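Local coordinates for protein alpha-fucosidase (Bifidobacterium bifidum, PDB 2EAB) that probably hydrolyses terminal 1,2-alpha-L-fucosidic linkages, this chain being the family 95 glycoside hydrolase portion, with its flanking domains, of a longer protein, at residues G57-T62 / V72-E77; E76-T81 / S391-N396; L137-I142 / I278-D283; G236-L241 / S290-E295; S395-I400 / G416-M421. All blocks are in the same frame, centred on the assembly; numbering follows the deposited sequence.

Interaction 1. Residues G57-T62 / V72-E77; sequences GKIGGT and VTFNEE. With CA (calcium ion), chain C.
Backbone hydrogen bonds carry most of the contact between Gly57-Thr62 and Val72-Glu77. Gly60 and Asn75 form one hydrogen-bonded pair, with Gly60 N 2.9 Å from Asn75 O, and Thr62 and Thr73 form the next; beyond the last bridge, Glu77 N still reaches Lys58 O at 2.8 Å. The non-hydrogen-bonded pairs add CA-H...O contacts, among them Gly61 CA to Thr73 O at 3.1 Å. This is the pairing of an antiparallel beta hairpin, strands 59-63 and 69-76, within a sheet of the N-terminal beta domain. Glycine suits position 61, because a beta carbon there would run into CG1 of Val72.

The face bearing Ile59, Phe74 and Glu76 carries the apolar side-chain contact. CG2 of Ile59 meets CZ of Phe74 at 3.8 Å and CG of Glu76 at 3.5 Å. On the other face a water hydrogen-bonds Thr62 OG1, donates to Thr73 O and accepts from Asn75 ND2, joining both strands; Thr62 OG1 is also bonded to Trp47, and Asn75 OD1 to Ser402 OG.

Metal binding takes over where the hairpin ends. Glu77 CG stands between its own backbone N and carbonyl carbon (chi1 61°), and the extended chain beyond carries OE2 to within 2.7 Å of the calcium ion. The other oxygen, OE1, packs against CG of Lys58 at 3.3 Å and has its polar partner in Gln392.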
# COMPACT_ATOMS: atom_id res chain seq x y z
N GLY A 57 -7.63 -6.83 9.69
CA GLY A 57 -7.05 -5.49 9.69
C GLY A 57 -6.26 -5.17 10.95
O GLY A 57 -5.53 -4.17 10.99
N LYS A 58 -6.40 -6.01 11.97
CA LYS A 58 -5.79 -5.76 13.28
C LYS A 58 -4.99 -6.97 13.76
O LYS A 58 -3.79 -6.85 13.99
CB LYS A 58 -6.85 -5.34 14.29
CG LYS A 58 -7.55 -4.04 13.90
CD LYS A 58 -8.57 -3.61 14.92
CE LYS A 58 -9.90 -4.29 14.69
NZ LYS A 58 -10.84 -3.91 15.77
N ILE A 59 -5.64 -8.12 13.90
CA ILE A 59 -4.93 -9.37 14.13
C ILE A 59 -4.84 -10.16 12.83
O ILE A 59 -5.71 -10.06 11.96
CB ILE A 59 -5.54 -10.23 15.27
CG1 ILE A 59 -7.04 -10.51 15.03
CG2 ILE A 59 -5.28 -9.58 16.63
CD1 ILE A 59 -7.67 -11.43 16.06
N GLY A 60 -3.76 -10.93 12.71
CA GLY A 60 -3.54 -11.74 11.54
C GLY A 60 -2.93 -13.08 11.88
O GLY A 60 -2.24 -13.23 12.90
N GLY A 61 -3.20 -14.05 11.02
CA GLY A 61 -2.56 -15.35 11.09
C GLY A 61 -1.96 -15.73 9.76
O GLY A 61 -2.39 -15.25 8.71
N THR A 62 -0.95 -16.59 9.82
CA THR A 62 -0.40 -17.24 8.64
C THR A 62 -0.33 -18.74 8.92
O THR A 62 0.37 -19.18 9.83
CB THR A 62 0.98 -16.67 8.22
OG1 THR A 62 1.66 -16.12 9.36
CG2 THR A 62 0.82 -15.58 7.16
N VAL A 72 -0.03 -21.65 13.50
CA VAL A 72 -0.53 -20.41 12.91
C VAL A 72 0.31 -19.27 13.47
O VAL A 72 0.22 -18.94 14.65
CB VAL A 72 -2.03 -20.18 13.22
CG1 VAL A 72 -2.52 -18.88 12.58
CG2 VAL A 72 -2.87 -21.37 12.77
N THR A 73 1.16 -18.70 12.62
CA THR A 73 1.98 -17.57 13.03
C THR A 73 1.07 -16.37 13.26
O THR A 73 0.15 -16.12 12.47
CB THR A 73 3.08 -17.32 11.98
OG1 THR A 73 3.92 -18.48 11.91
CG2 THR A 73 3.92 -16.11 12.32
N PHE A 74 1.29 -15.66 14.36
CA PHE A 74 0.32 -14.68 14.86
C PHE A 74 0.88 -13.27 14.92
O PHE A 74 2.03 -13.06 15.33
CB PHE A 74 -0.17 -15.12 16.25
CG PHE A 74 -1.31 -14.29 16.77
CD1 PHE A 74 -2.62 -14.58 16.40
CD2 PHE A 74 -1.07 -13.21 17.61
CE1 PHE A 74 -3.68 -13.81 16.87
CE2 PHE A 74 -2.13 -12.43 18.08
CZ PHE A 74 -3.43 -12.73 17.71
N ASN A 75 0.04 -12.31 14.54
CA ASN A 75 0.37 -10.89 14.55
C ASN A 75 -0.76 -10.04 15.11
O ASN A 75 -1.95 -10.37 14.94
CB ASN A 75 0.63 -10.38 13.13
CG ASN A 75 1.99 -10.76 12.60
OD1 ASN A 75 3.01 -10.15 12.95
ND2 ASN A 75 2.02 -11.75 11.74
N GLU A 76 -0.39 -8.93 15.74
CA GLU A 76 -1.31 -7.83 15.97
C GLU A 76 -0.62 -6.54 15.52
O GLU A 76 0.56 -6.31 15.83
CB GLU A 76 -1.75 -7.75 17.44
CG GLU A 76 -3.08 -7.02 17.67
CD GLU A 76 -2.96 -5.52 17.87
OE1 GLU A 76 -4.02 -4.85 17.93
OE2 GLU A 76 -1.82 -5.02 17.99
N GLU A 77 -1.37 -5.70 14.81
CA GLU A 77 -0.82 -4.56 14.06
C GLU A 77 -0.07 -3.52 14.90
O GLU A 77 0.75 -2.78 14.36
CB GLU A 77 -1.94 -3.85 13.29
CG GLU A 77 -3.02 -3.30 14.21
CD GLU A 77 -3.96 -2.29 13.58
OE1 GLU A 77 -4.97 -1.99 14.25
OE2 GLU A 77 -3.69 -1.79 12.46
CA CA C . -3.28 -2.61 9.95
O HOH W 1 0.58 -13.93 10.74

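Interaction 2. Residues E76-T81 / S391-N396; sequences EETLWT and SQLPSN. With CA (calcium ion), chain C.
A calcium-centred polar contact joins the loop Glu76-Thr81, which follows a strand of the N-terminal beta domain, to the loop Ser391-Asn396 of the catalytic domain. The carboxylate of Glu77 faces two successive backbone amides. Gln392 N gives OE1 a 2.8 Å bond on its syn side, 18° out of the carboxylate plane, whereas Leu393 N meets OE2 at 3.0 Å from well above that plane. Leu393 O coordinates the calcium ion at 2.7 Å alongside Glu77 OE2, and Ser386 O supplies a further ligand.

Around this centre, two waters bridge the segments. One donates to Glu76 OE1 and Glu77 OE1 and accepts from Gln392 NE2; the other donates to Glu77 O and accepts from Trp80 NE1 and Asn396 ND2. Thr78 OG1, set between its backbone N and carbonyl carbon (chi1 69°), donates to Glu76 OE2 at 2.6 Å; Thr78 N bonds the same oxygen, bracing the type I turn from Glu76 to Leu79.

Apolar contact is slighter: CD1 of Leu393 comes within 4.1 Å of CD1 of Trp80. Separately, the Thr78 methyl CG2 packs 3.6 Å from NE2 of Gln392.

Each Glu77 oxygen thus has an amide donor, with the metal also on OE2 and a water on OE1. Such bonds should fix the carboxylate's rotation, and the cation probably helps to stabilise its negative charge.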
# COMPACT_ATOMS: atom_id res chain seq x y z
N GLU A 76 -0.39 -8.93 15.74
CA GLU A 76 -1.31 -7.83 15.97
C GLU A 76 -0.62 -6.54 15.52
O GLU A 76 0.56 -6.31 15.83
CB GLU A 76 -1.75 -7.75 17.44
CG GLU A 76 -3.08 -7.02 17.67
CD GLU A 76 -2.96 -5.52 17.87
OE1 GLU A 76 -4.02 -4.85 17.93
OE2 GLU A 76 -1.82 -5.02 17.99
N GLU A 77 -1.37 -5.70 14.81
CA GLU A 77 -0.82 -4.56 14.06
C GLU A 77 -0.07 -3.52 14.90
O GLU A 77 0.75 -2.78 14.36
CB GLU A 77 -1.94 -3.85 13.29
CG GLU A 77 -3.02 -3.30 14.21
CD GLU A 77 -3.96 -2.29 13.58
OE1 GLU A 77 -4.97 -1.99 14.25
OE2 GLU A 77 -3.69 -1.79 12.46
N THR A 78 -0.37 -3.45 16.20
CA THR A 78 0.23 -2.41 17.04
C THR A 78 1.42 -2.88 17.87
O THR A 78 1.92 -2.11 18.70
CB THR A 78 -0.80 -1.72 17.97
OG1 THR A 78 -1.25 -2.64 18.98
CG2 THR A 78 -2.00 -1.20 17.19
N LEU A 79 1.88 -4.11 17.67
CA LEU A 79 3.01 -4.63 18.45
C LEU A 79 4.31 -4.08 17.88
O LEU A 79 4.99 -4.72 17.07
CB LEU A 79 3.01 -6.16 18.53
CG LEU A 79 3.88 -6.70 19.67
CD1 LEU A 79 3.25 -6.44 21.04
CD2 LEU A 79 4.15 -8.17 19.49
N TRP A 80 4.63 -2.87 18.32
CA TRP A 80 5.72 -2.06 17.81
C TRP A 80 6.64 -1.65 18.95
O TRP A 80 6.18 -1.07 19.94
CB TRP A 80 5.13 -0.79 17.18
CG TRP A 80 4.93 -0.82 15.70
CD1 TRP A 80 3.84 -1.25 15.00
CD2 TRP A 80 5.87 -0.36 14.74
NE1 TRP A 80 4.06 -1.08 13.64
CE2 TRP A 80 5.30 -0.53 13.46
CE3 TRP A 80 7.15 0.20 14.84
CZ2 TRP A 80 5.98 -0.18 12.29
CZ3 TRP A 80 7.82 0.56 13.68
CH2 TRP A 80 7.23 0.36 12.42
N THR A 81 7.93 -1.94 18.82
CA THR A 81 8.93 -1.35 19.71
C THR A 81 9.24 0.08 19.25
O THR A 81 8.76 0.52 18.20
CB THR A 81 10.23 -2.17 19.75
OG1 THR A 81 10.74 -2.30 18.42
CG2 THR A 81 10.00 -3.56 20.35
N SER A 391 -8.89 -0.28 11.49
CA SER A 391 -7.49 -0.54 11.81
C SER A 391 -6.89 0.67 12.48
O SER A 391 -7.20 1.82 12.12
CB SER A 391 -6.68 -0.84 10.55
OG SER A 391 -7.03 -2.09 9.99
N GLN A 392 -6.02 0.43 13.45
CA GLN A 392 -5.31 1.54 14.07
C GLN A 392 -4.16 2.06 13.21
O GLN A 392 -3.79 3.22 13.34
CB GLN A 392 -4.80 1.15 15.45
CG GLN A 392 -5.92 0.82 16.42
CD GLN A 392 -5.46 0.84 17.85
OE1 GLN A 392 -5.24 1.90 18.42
NE2 GLN A 392 -5.30 -0.34 18.44
N LEU A 393 -3.61 1.20 12.36
CA LEU A 393 -2.47 1.55 11.51
C LEU A 393 -2.71 1.07 10.09
O LEU A 393 -3.41 0.08 9.88
CB LEU A 393 -1.18 0.94 12.08
CG LEU A 393 -0.70 1.56 13.40
CD1 LEU A 393 0.37 0.70 14.06
CD2 LEU A 393 -0.22 2.99 13.21
N PRO A 394 -2.12 1.76 9.10
CA PRO A 394 -2.24 1.28 7.73
C PRO A 394 -1.41 0.02 7.56
O PRO A 394 -0.66 -0.37 8.48
CB PRO A 394 -1.67 2.44 6.90
CG PRO A 394 -0.76 3.15 7.82
CD PRO A 394 -1.29 2.97 9.20
N SER A 395 -1.53 -0.62 6.40
CA SER A 395 -0.65 -1.73 6.07
C SER A 395 0.81 -1.26 6.10
O SER A 395 1.13 -0.17 5.63
CB SER A 395 -1.01 -2.28 4.70
OG SER A 395 -1.10 -1.22 3.76
N ASN A 396 1.68 -2.09 6.67
CA ASN A 396 3.11 -1.81 6.69
C ASN A 396 3.81 -2.56 5.54
O ASN A 396 3.14 -3.02 4.61
CB ASN A 396 3.73 -2.09 8.08
CG ASN A 396 3.61 -3.54 8.53
OD1 ASN A 396 3.87 -4.46 7.76
ND2 ASN A 396 3.25 -3.74 9.80
CA CA C . -3.28 -2.61 9.95
O HOH W 2 -5.51 -2.73 16.76
O HOH W 3 1.73 -2.13 11.82

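Interaction 3. Residues L137-I142 / I278-D283; sequences LNWGDI and IAAATD
The interior of a beta sandwich is the setting here: Trp139 and Ile142, beside and within the first turns of a strand of one sheet, meet residues 278-282 of strand 273-282 in the facing sheet, mainly through side chains. The CB of Ala280 lies over one face of the indole, 4.1 Å from the centroid of the six-membered ring and 22° off its normal, a CH-pi contact. At the edge of the same ring, near its plane, Ala281 O approaches CH2 of Trp139 at 3.6 Å. CG2 of Thr282 lies 4.1 Å from CZ3 of Trp139, while its OG1 is hydrogen-bonded to Thr78.

Trp139 and Gly140 form a classic beta bulge opposite Phe74 of the neighbouring strand, in the N-terminal domain, which belongs to the galactose-mutarotase clan. With CG anti to the backbone N (chi1 -177°), the indole extends from the backbone into the space between the sheets, and Phe74 meets it edge-to-face. Replacement by an alanine would remove the whole indole and would probably leave a gap between the sheets, with the methyl of Ala280 stripped of its aromatic partner.

Further along, the isoleucines close the same interface tip to tip. CD1 of Ile142 touches CD1 of Ile278 at 3.8 Å and lies 4.1 Å from CG2 of that residue. Ile246 of strand 241-250 packs against both, and Phe74 also touches the side chain of Ile142.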
# COMPACT_ATOMS: atom_id res chain seq x y z
N LEU A 137 6.92 -6.09 15.30
CA LEU A 137 7.27 -7.42 15.80
C LEU A 137 6.27 -8.48 15.40
O LEU A 137 5.06 -8.28 15.53
CB LEU A 137 7.27 -7.42 17.33
CG LEU A 137 8.23 -6.54 18.12
CD1 LEU A 137 7.99 -6.68 19.61
CD2 LEU A 137 9.65 -6.85 17.79
N ASN A 138 6.77 -9.64 14.98
CA ASN A 138 5.96 -10.85 15.05
C ASN A 138 5.54 -11.02 16.51
O ASN A 138 6.38 -10.96 17.40
CB ASN A 138 6.72 -12.08 14.58
CG ASN A 138 6.04 -13.37 14.98
OD1 ASN A 138 4.96 -13.70 14.48
ND2 ASN A 138 6.64 -14.09 15.91
N TRP A 139 4.25 -11.24 16.74
CA TRP A 139 3.75 -11.44 18.10
C TRP A 139 4.24 -12.79 18.63
O TRP A 139 4.87 -12.87 19.69
CB TRP A 139 2.23 -11.34 18.13
CG TRP A 139 1.60 -11.45 19.48
CD1 TRP A 139 1.61 -12.54 20.32
CD2 TRP A 139 0.82 -10.45 20.14
NE1 TRP A 139 0.90 -12.27 21.46
CE2 TRP A 139 0.41 -10.99 21.38
CE3 TRP A 139 0.44 -9.15 19.82
CZ2 TRP A 139 -0.37 -10.28 22.29
CZ3 TRP A 139 -0.34 -8.44 20.72
CH2 TRP A 139 -0.74 -9.00 21.94
N GLY A 140 3.95 -13.84 17.87
CA GLY A 140 4.36 -15.19 18.23
C GLY A 140 3.67 -16.19 17.32
O GLY A 140 3.51 -15.94 16.12
N ASP A 141 3.25 -17.31 17.90
CA ASP A 141 2.57 -18.37 17.17
C ASP A 141 1.49 -19.01 18.02
O ASP A 141 1.59 -19.01 19.25
CB ASP A 141 3.55 -19.46 16.74
CG ASP A 141 4.69 -18.94 15.89
OD1 ASP A 141 4.56 -18.97 14.65
OD2 ASP A 141 5.71 -18.51 16.46
N ILE A 142 0.48 -19.55 17.36
CA ILE A 142 -0.46 -20.49 17.96
C ILE A 142 -0.05 -21.88 17.50
O ILE A 142 0.06 -22.13 16.29
CB ILE A 142 -1.92 -20.21 17.51
CG1 ILE A 142 -2.32 -18.77 17.86
CG2 ILE A 142 -2.89 -21.22 18.14
CD1 ILE A 142 -3.58 -18.28 17.15
N ILE A 278 -9.83 -16.44 19.63
CA ILE A 278 -8.52 -15.87 19.90
C ILE A 278 -8.59 -14.36 19.74
O ILE A 278 -9.03 -13.85 18.70
CB ILE A 278 -7.44 -16.45 18.96
CG1 ILE A 278 -7.37 -17.98 19.08
CG2 ILE A 278 -6.08 -15.82 19.25
CD1 ILE A 278 -7.34 -18.70 17.75
N ALA A 279 -8.17 -13.63 20.77
CA ALA A 279 -8.11 -12.17 20.70
C ALA A 279 -6.78 -11.68 21.25
O ALA A 279 -6.13 -12.37 22.03
CB ALA A 279 -9.27 -11.55 21.46
N ALA A 280 -6.39 -10.48 20.83
CA ALA A 280 -5.15 -9.88 21.31
C ALA A 280 -5.26 -8.37 21.22
O ALA A 280 -6.00 -7.83 20.38
CB ALA A 280 -3.97 -10.37 20.50
N ALA A 281 -4.52 -7.68 22.08
CA ALA A 281 -4.46 -6.23 22.08
C ALA A 281 -3.24 -5.74 22.81
O ALA A 281 -2.63 -6.46 23.61
CB ALA A 281 -5.70 -5.64 22.73
N THR A 282 -2.89 -4.49 22.52
CA THR A 282 -1.91 -3.74 23.28
C THR A 282 -2.57 -2.47 23.79
O THR A 282 -3.73 -2.18 23.43
CB THR A 282 -0.68 -3.33 22.44
OG1 THR A 282 -1.04 -2.24 21.58
CG2 THR A 282 -0.14 -4.49 21.61
N ASP A 283 -1.84 -1.71 24.60
CA ASP A 283 -2.27 -0.38 25.00
C ASP A 283 -1.73 0.73 24.08
O ASP A 283 -1.68 1.89 24.48
CB ASP A 283 -1.92 -0.10 26.48
CG ASP A 283 -0.43 0.01 26.73
OD1 ASP A 283 0.37 -0.58 25.97
OD2 ASP A 283 -0.05 0.67 27.73

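Interaction 4. Residues G236-L241 / S290-E295; sequences GNNGLL and SYRTGE
Arg292 joins Ser290-Glu295 to Asn238 and Leu240 at the rim of the N-terminal beta domain, where two loops meet beside an Asx turn, Asn238 OD1 accepting from Leu240 N while its ND2 is hydrogen-bonded to Gly82 O. Its predecessor in the second loop, Tyr291, contributes a backbone carbonyl: Arg292 NH1 donates to Tyr291 O at 3.0 Å, with the acceptor almost exactly in the guanidinium plane, so that the group is steadied from its own loop.

The side chain of Arg292 bends at chi2 (-66°), bringing the guanidinium flat against Leu240. CD1 of that leucine sits over the centre of one face, 3.6 Å from CZ of Arg292. At the guanidinium edge NH2 makes only a weak hydrogen bond to Asn238 O, at 3.0 Å and a bent 128°. A water bridges the segments, accepting from Arg292 NE at 2.9 Å and donating to Gly239 O. Asp283 forms a long, weak ion pair with the same NE.

Thr293 next makes an ST turn, its OG1 accepting from Glu295 N while donating to the anti lone pair of Glu295 OE1. Glu295 OE2 turns to a salt bridge with Arg303, and the backbone of Glu295 finishes the contact, its O lying 3.7 Å from CD1 of Leu241.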
# COMPACT_ATOMS: atom_id res chain seq x y z
N GLY A 236 9.95 -5.18 26.63
CA GLY A 236 11.12 -4.68 27.35
C GLY A 236 11.63 -3.37 26.79
O GLY A 236 12.12 -2.52 27.54
N ASN A 237 11.51 -3.18 25.48
CA ASN A 237 12.06 -2.00 24.85
C ASN A 237 11.36 -0.70 25.24
O ASN A 237 12.01 0.32 25.41
CB ASN A 237 12.11 -2.19 23.32
CG ASN A 237 12.14 -0.89 22.56
OD1 ASN A 237 11.11 -0.22 22.42
ND2 ASN A 237 13.30 -0.53 22.02
N ASN A 238 10.04 -0.74 25.41
CA ASN A 238 9.27 0.50 25.60
C ASN A 238 8.09 0.42 26.57
O ASN A 238 7.33 1.39 26.70
CB ASN A 238 8.77 1.03 24.25
CG ASN A 238 7.79 0.08 23.58
OD1 ASN A 238 7.38 -0.93 24.16
ND2 ASN A 238 7.42 0.38 22.34
N GLY A 239 7.91 -0.72 27.22
CA GLY A 239 6.83 -0.88 28.19
C GLY A 239 5.44 -1.06 27.62
O GLY A 239 4.47 -1.10 28.38
N LEU A 240 5.31 -1.17 26.29
CA LEU A 240 4.01 -1.44 25.66
C LEU A 240 3.39 -2.70 26.25
O LEU A 240 4.04 -3.74 26.31
CB LEU A 240 4.16 -1.59 24.15
CG LEU A 240 2.86 -1.64 23.34
CD1 LEU A 240 2.23 -0.26 23.24
CD2 LEU A 240 3.11 -2.21 21.96
N LEU A 241 2.14 -2.61 26.70
CA LEU A 241 1.45 -3.76 27.27
C LEU A 241 0.86 -4.62 26.18
O LEU A 241 0.34 -4.10 25.19
CB LEU A 241 0.32 -3.31 28.21
CG LEU A 241 0.70 -2.39 29.37
CD1 LEU A 241 -0.55 -1.92 30.10
CD2 LEU A 241 1.64 -3.09 30.33
N SER A 290 2.33 10.54 23.84
CA SER A 290 2.51 9.36 24.70
C SER A 290 2.28 8.02 24.01
O SER A 290 2.80 7.00 24.44
CB SER A 290 1.61 9.44 25.94
OG SER A 290 0.25 9.20 25.60
N TYR A 291 1.46 8.04 22.96
CA TYR A 291 1.13 6.84 22.18
C TYR A 291 0.64 5.65 23.01
O TYR A 291 0.96 4.50 22.72
CB TYR A 291 2.30 6.44 21.26
CG TYR A 291 2.55 7.46 20.18
CD1 TYR A 291 1.87 7.40 18.96
CD2 TYR A 291 3.43 8.52 20.38
CE1 TYR A 291 2.09 8.35 17.97
CE2 TYR A 291 3.66 9.48 19.40
CZ TYR A 291 2.98 9.39 18.20
OH TYR A 291 3.21 10.36 17.25
N ARG A 292 -0.17 5.95 24.03
CA ARG A 292 -0.78 4.92 24.87
C ARG A 292 -2.24 5.23 25.17
O ARG A 292 -2.63 6.40 25.20
CB ARG A 292 -0.02 4.76 26.20
CG ARG A 292 1.43 4.33 26.07
CD ARG A 292 1.56 2.91 25.52
NE ARG A 292 2.94 2.42 25.60
CZ ARG A 292 3.87 2.63 24.67
NH1 ARG A 292 3.59 3.32 23.57
NH2 ARG A 292 5.09 2.14 24.85
N THR A 293 -3.03 4.19 25.42
CA THR A 293 -4.43 4.38 25.81
C THR A 293 -4.57 4.90 27.23
O THR A 293 -5.59 5.53 27.56
CB THR A 293 -5.24 3.08 25.72
OG1 THR A 293 -4.65 2.11 26.59
CG2 THR A 293 -5.28 2.56 24.29
N GLY A 294 -3.58 4.63 28.08
CA GLY A 294 -3.68 4.95 29.50
C GLY A 294 -4.25 3.81 30.33
O GLY A 294 -4.38 3.94 31.55
N GLU A 295 -4.60 2.71 29.68
CA GLU A 295 -5.08 1.52 30.38
C GLU A 295 -3.98 0.89 31.21
O GLU A 295 -2.80 0.96 30.85
CB GLU A 295 -5.58 0.47 29.39
CG GLU A 295 -6.85 0.81 28.66
CD GLU A 295 -7.07 -0.13 27.50
OE1 GLU A 295 -6.28 -0.05 26.53
OE2 GLU A 295 -8.00 -0.95 27.57
O HOH W 4 5.05 2.42 28.12
O HOH W 5 2.57 0.93 28.07

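Interaction 5. Residues S395-I400 / G416-M421; sequences SNLQGI and GSDFHM
Asn396 OD1 receives two hydrogen bonds, one from across the contact and one from its own loop. Ser417 OG donates at 3.0 Å from above the carbonyl plane, 66° out of it, whereas Gln398 N comes in that plane at 2.8 Å and closes an Asx turn. Beside them Leu397 N donates to Asp418 O at 2.9 Å, the backbone bond across the contact.

Side-chain packing surrounds these bonds. CD2 of Leu397 reaches CB of His420 at 3.8 Å, and the leucine side chain lies alongside that of Asp418, pointing the same way. CE2 of Phe419 lies 3.7 Å from CB of Asn396, and Ser395 O meets this ring at its edge. Ser417 OG also lies 3.3 Å from CB of Gln398.

The shape of the loop sets up this first shell. A type I turn runs from Asn396 to Gly399, and the side chain of Asn396, with CG between backbone N and carbonyl carbon (chi1 62°), folds back over the turn. A leucine in its place would lack the amide oxygen and would probably leave the Ser417 hydroxyl and Gln398 N without this shared acceptor.

Both segments belong to the catalytic domain. Strand 419-420 pairs with strand 486-487; Phe419 also meets Tyr447 of helix 442-450, and Met421 packs on helix 507-520.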
# COMPACT_ATOMS: atom_id res chain seq x y z
N SER A 395 -1.53 -0.62 6.40
CA SER A 395 -0.65 -1.73 6.07
C SER A 395 0.81 -1.26 6.10
O SER A 395 1.13 -0.17 5.63
CB SER A 395 -1.01 -2.28 4.70
OG SER A 395 -1.10 -1.22 3.76
N ASN A 396 1.68 -2.09 6.67
CA ASN A 396 3.11 -1.81 6.69
C ASN A 396 3.81 -2.56 5.54
O ASN A 396 3.14 -3.02 4.61
CB ASN A 396 3.73 -2.09 8.08
CG ASN A 396 3.61 -3.54 8.53
OD1 ASN A 396 3.87 -4.46 7.76
ND2 ASN A 396 3.25 -3.74 9.80
N LEU A 397 5.14 -2.65 5.56
CA LEU A 397 5.86 -3.32 4.47
C LEU A 397 5.44 -4.77 4.26
O LEU A 397 5.70 -5.34 3.20
CB LEU A 397 7.38 -3.28 4.71
CG LEU A 397 8.14 -1.99 4.44
CD1 LEU A 397 9.59 -2.18 4.82
CD2 LEU A 397 8.02 -1.58 2.98
N GLN A 398 4.80 -5.36 5.27
CA GLN A 398 4.35 -6.74 5.23
C GLN A 398 2.85 -6.88 5.49
O GLN A 398 2.36 -7.97 5.77
CB GLN A 398 5.17 -7.60 6.21
CG GLN A 398 6.64 -7.65 5.80
CD GLN A 398 7.52 -8.50 6.70
OE1 GLN A 398 7.05 -9.43 7.37
NE2 GLN A 398 8.81 -8.21 6.69
N GLY A 399 2.13 -5.77 5.33
CA GLY A 399 0.70 -5.73 5.61
C GLY A 399 0.52 -5.71 7.11
O GLY A 399 0.62 -4.66 7.74
N ILE A 400 0.23 -6.89 7.67
CA ILE A 400 0.29 -7.13 9.11
C ILE A 400 1.01 -8.44 9.45
O ILE A 400 1.08 -8.81 10.62
CB ILE A 400 -1.12 -7.17 9.79
CG1 ILE A 400 -2.03 -8.24 9.17
CG2 ILE A 400 -1.76 -5.79 9.81
CD1 ILE A 400 -3.30 -8.50 9.96
N GLY A 416 12.57 -3.24 9.22
CA GLY A 416 11.66 -3.15 10.36
C GLY A 416 10.20 -3.46 10.09
O GLY A 416 9.36 -3.23 10.95
N SER A 417 9.91 -3.99 8.90
CA SER A 417 8.52 -4.14 8.41
C SER A 417 7.73 -2.86 8.67
O SER A 417 6.60 -2.88 9.15
CB SER A 417 7.84 -5.37 9.03
OG SER A 417 6.59 -5.61 8.40
N ASP A 418 8.37 -1.74 8.35
CA ASP A 418 7.91 -0.43 8.79
C ASP A 418 6.97 0.26 7.79
O ASP A 418 6.39 -0.39 6.90
CB ASP A 418 9.12 0.46 9.17
CG ASP A 418 9.97 0.89 7.98
OD1 ASP A 418 9.57 0.60 6.83
OD2 ASP A 418 11.03 1.53 8.18
N PHE A 419 6.79 1.56 7.97
CA PHE A 419 6.07 2.40 7.02
C PHE A 419 7.13 3.13 6.20
O PHE A 419 7.76 4.08 6.67
CB PHE A 419 5.12 3.34 7.76
CG PHE A 419 4.16 2.60 8.66
CD1 PHE A 419 4.35 2.59 10.03
CD2 PHE A 419 3.11 1.86 8.12
CE1 PHE A 419 3.49 1.88 10.87
CE2 PHE A 419 2.24 1.15 8.95
CZ PHE A 419 2.44 1.16 10.33
N HIS A 420 7.37 2.64 4.98
CA HIS A 420 8.43 3.16 4.11
C HIS A 420 7.78 4.08 3.10
O HIS A 420 7.15 3.62 2.14
CB HIS A 420 9.17 2.02 3.40
CG HIS A 420 10.60 1.87 3.82
ND1 HIS A 420 11.68 2.20 3.03
CD2 HIS A 420 11.12 1.43 4.99
CE1 HIS A 420 12.79 1.96 3.69
NE2 HIS A 420 12.48 1.49 4.88
N MET A 421 7.93 5.38 3.32
CA MET A 421 7.04 6.36 2.72
C MET A 421 7.64 7.08 1.51
O MET A 421 7.24 8.19 1.18
CB MET A 421 6.56 7.35 3.79
CG MET A 421 5.21 7.99 3.52
SD MET A 421 4.56 8.82 4.98
CE MET A 421 5.60 10.28 5.01

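In the fold
The chemistry of these contacts varies with their place in the fold. Interactions 1 and 3 are buried in the N-terminal beta domain and share a sheet, since strands 69-76 and 140-145 are neighbours in it; the first joins strands edge to edge by backbone bonds, the second joins facing sheets by apolar packing. Interaction 2 is also buried but links that domain to the catalytic one, using calcium, carboxylate and water; it shares Glu76 and Glu77 with interaction 1, and Ser395 and Asn396 with interaction 5. Interaction 5, nearest the chain's centre, combines loop hydrogen bonds with side-chain packing. Interaction 4, the most peripheral and only partly buried, uses arginine and water, and touches interaction 3 through Asp283.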